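Local coordinates for putative sugar ABC transport system, substrate-binding protein (Bordetella parapertussis, PDB 5IX8), which probably binds a sugar in the periplasm and delivers it to an ABC transporter, at residues Arg42-Glu47 against Leu260-Ala265. Numbering follows the deposited sequence.
Sequences RRSNVE and LIVQYA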
loop_
_atom_site.group_PDB
_atom_site.type_symbol
_atom_site.label_atom_id
_atom_site.label_comp_id
_atom_site.label_asym_id
_atom_site.label_seq_id
_atom_site.Cartn_x
_atom_site.Cartn_y
_atom_site.Cartn_z
ATOM N N ARG A 42 0.682 13.698 -17.540
ATOM C CA ARG A 42 1.127 14.889 -18.276
ATOM C C ARG A 42 2.309 14.579 -19.190
ATOM O O ARG A 42 2.671 15.421 -20.022
ATOM C CB ARG A 42 1.458 16.010 -17.296
ATOM C CG ARG A 42 2.654 15.693 -16.421
ATOM C CD ARG A 42 2.924 16.805 -15.395
ATOM N NE ARG A 42 3.625 17.961 -15.987
ATOM C CZ ARG A 42 4.961 18.060 -16.080
ATOM N NH1 ARG A 42 5.736 17.077 -15.614
ATOM N NH2 ARG A 42 5.513 19.130 -16.633
ATOM N N ARG A 43 2.918 13.398 -19.050
ATOM C CA ARG A 43 3.919 12.925 -19.993
ATOM C C ARG A 43 3.293 12.167 -21.150
ATOM O O ARG A 43 3.975 11.890 -22.155
ATOM C CB ARG A 43 4.903 12.018 -19.265
ATOM C CG ARG A 43 5.649 12.730 -18.177
ATOM C CD ARG A 43 6.421 11.692 -17.406
ATOM N NE ARG A 43 7.164 12.206 -16.266
ATOM C CZ ARG A 43 8.486 12.256 -16.174
ATOM N NH1 ARG A 43 9.250 11.858 -17.178
ATOM N NH2 ARG A 43 9.039 12.674 -15.046
ATOM N N SER A 44 2.007 11.848 -21.048
ATOM C CA SER A 44 1.442 10.797 -21.879
ATOM C C SER A 44 0.127 11.175 -22.548
ATOM O O SER A 44 -0.561 10.283 -23.057
ATOM C CB SER A 44 1.217 9.525 -21.038
ATOM O OG SER A 44 2.413 9.127 -20.365
ATOM N N ASN A 45 -0.261 12.455 -22.529
ATOM C CA ASN A 45 -1.517 12.920 -23.140
ATOM C C ASN A 45 -2.750 12.246 -22.525
ATOM O O ASN A 45 -3.692 11.857 -23.229
ATOM C CB ASN A 45 -1.506 12.732 -24.655
ATOM C CG ASN A 45 -2.682 13.440 -25.315
ATOM O OD1 ASN A 45 -3.051 14.557 -24.908
ATOM N ND2 ASN A 45 -3.277 12.805 -26.329
ATOM N N VAL A 46 -2.751 12.107 -21.206
ATOM C CA VAL A 46 -3.873 11.536 -20.468
ATOM C C VAL A 46 -4.400 12.616 -19.548
ATOM O O VAL A 46 -3.615 13.381 -18.964
ATOM C CB VAL A 46 -3.456 10.281 -19.670
ATOM C CG1 VAL A 46 -4.557 9.863 -18.695
ATOM C CG2 VAL A 46 -3.145 9.138 -20.672
ATOM N N GLU A 47 -5.726 12.699 -19.423
ATOM C CA GLU A 47 -6.354 13.707 -18.576
ATOM C C GLU A 47 -6.811 13.070 -17.271
ATOM O O GLU A 47 -7.539 12.069 -17.285
ATOM C CB GLU A 47 -7.550 14.330 -19.288
ATOM C CG GLU A 47 -8.223 15.413 -18.505
ATOM C CD GLU A 47 -9.441 15.965 -19.219
ATOM O OE1 GLU A 47 -9.638 15.632 -20.404
ATOM O OE2 GLU A 47 -10.206 16.727 -18.595
ATOM N N LEU A 260 2.619 3.205 -13.735
ATOM C CA LEU A 260 2.224 1.998 -14.437
ATOM C C LEU A 260 0.733 1.979 -14.727
ATOM O O LEU A 260 0.325 1.530 -15.788
ATOM C CB LEU A 260 2.625 0.768 -13.631
ATOM C CG LEU A 260 4.121 0.547 -13.515
ATOM C CD1 LEU A 260 4.429 -0.521 -12.459
ATOM C CD2 LEU A 260 4.747 0.168 -14.873
ATOM N N ILE A 261 -0.097 2.463 -13.810
ATOM C CA ILE A 261 -1.534 2.513 -14.097
ATOM C C ILE A 261 -1.813 3.291 -15.380
ATOM O O ILE A 261 -2.619 2.875 -16.225
ATOM C CB ILE A 261 -2.277 3.098 -12.878
ATOM C CG1 ILE A 261 -2.346 1.999 -11.779
ATOM C CG2 ILE A 261 -3.655 3.597 -13.275
ATOM C CD1 ILE A 261 -2.660 2.544 -10.390
ATOM N N VAL A 262 -1.149 4.428 -15.556
ATOM C CA VAL A 262 -1.344 5.217 -16.773
ATOM C C VAL A 262 -0.870 4.447 -18.004
ATOM O O VAL A 262 -1.557 4.402 -19.045
ATOM C CB VAL A 262 -0.625 6.572 -16.642
ATOM C CG1 VAL A 262 -0.629 7.333 -17.972
ATOM C CG2 VAL A 262 -1.296 7.391 -15.545
ATOM N N GLN A 263 0.327 3.846 -17.922
ATOM C CA GLN A 263 0.861 3.160 -19.099
ATOM C C GLN A 263 0.029 1.930 -19.464
ATOM O O GLN A 263 -0.128 1.608 -20.656
ATOM C CB GLN A 263 2.326 2.776 -18.869
ATOM C CG GLN A 263 3.233 4.021 -18.847
ATOM C CD GLN A 263 3.290 4.682 -20.217
ATOM O OE1 GLN A 263 3.110 4.017 -21.229
ATOM N NE2 GLN A 263 3.514 5.994 -20.257
ATOM N N TYR A 264 -0.503 1.229 -18.455
ATOM C CA TYR A 264 -1.370 0.084 -18.719
ATOM C C TYR A 264 -2.705 0.537 -19.292
ATOM O O TYR A 264 -3.244 -0.106 -20.219
ATOM C CB TYR A 264 -1.611 -0.729 -17.429
ATOM C CG TYR A 264 -0.524 -1.720 -17.036
ATOM C CD1 TYR A 264 0.807 -1.310 -16.850
ATOM C CD2 TYR A 264 -0.840 -3.069 -16.847
ATOM C CE1 TYR A 264 1.785 -2.220 -16.510
ATOM C CE2 TYR A 264 0.135 -4.008 -16.489
ATOM C CZ TYR A 264 1.439 -3.581 -16.327
ATOM O OH TYR A 264 2.401 -4.500 -15.973
ATOM N N ALA A 265 -3.263 1.630 -18.739
ATOM C CA ALA A 265 -4.563 2.119 -19.216
ATOM C C ALA A 265 -4.500 2.533 -20.689
ATOM O O ALA A 265 -5.450 2.271 -21.452
ATOM C CB ALA A 265 -5.055 3.291 -18.356
HETATM O O HOH W 1 4.758 8.322 -21.592
#
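S44, just after helix 28-43, faces V262 and Q263 on helix 254-270. Its CB meets CG1 of V262 at 4.2 Å, an apolar touch at the base of the side chain. One bond further out the chemistry turns polar. OG stands opposite its own carbonyl carbon and beside the backbone N (chi1 -54°), from where it donates to the carbonyl O of E40, one helical turn back. Q263 NE2 lies 3.3 Å from S44 OG, but the angle is too poor for a hydrogen bond. A water joins them instead: it donates to S44 OG at 2.8 Å and accepts a weak bond from Q263 NE2 at 3.0 Å. The glutamine chain bends at chi2 (-67°), bringing the amide toward S44 although its CB does not point there. Outside the pair of segments, Q263 NE2 also donates to E40 OE2, while Q263 OE1 accepts from the backbone N of I10 and from R267. Next to this polar edge, CG2 of V46 reaches CG1 of V262 at 4.1 Å. The two valines pass alongside each other in opposite directions, and V262 CG1, anti to its backbone N (chi1 171°), meets both V46 and S44. L18 of strand 17-22 touches both valines, and I266 adds to the apolar side next to S44 and V46. Residues 42-47 lie in the beta-alpha-beta crossover between parallel strands 17-22 and 47-53, and helix 254-270 packs on the same parallel sheet, the core of one of the two lobes of the periplasmic binding protein fold. The polar ends are thus satisfied mainly outside the two segments, whose direct join is apolar, supplemented by a water bridge weak on the glutamine side.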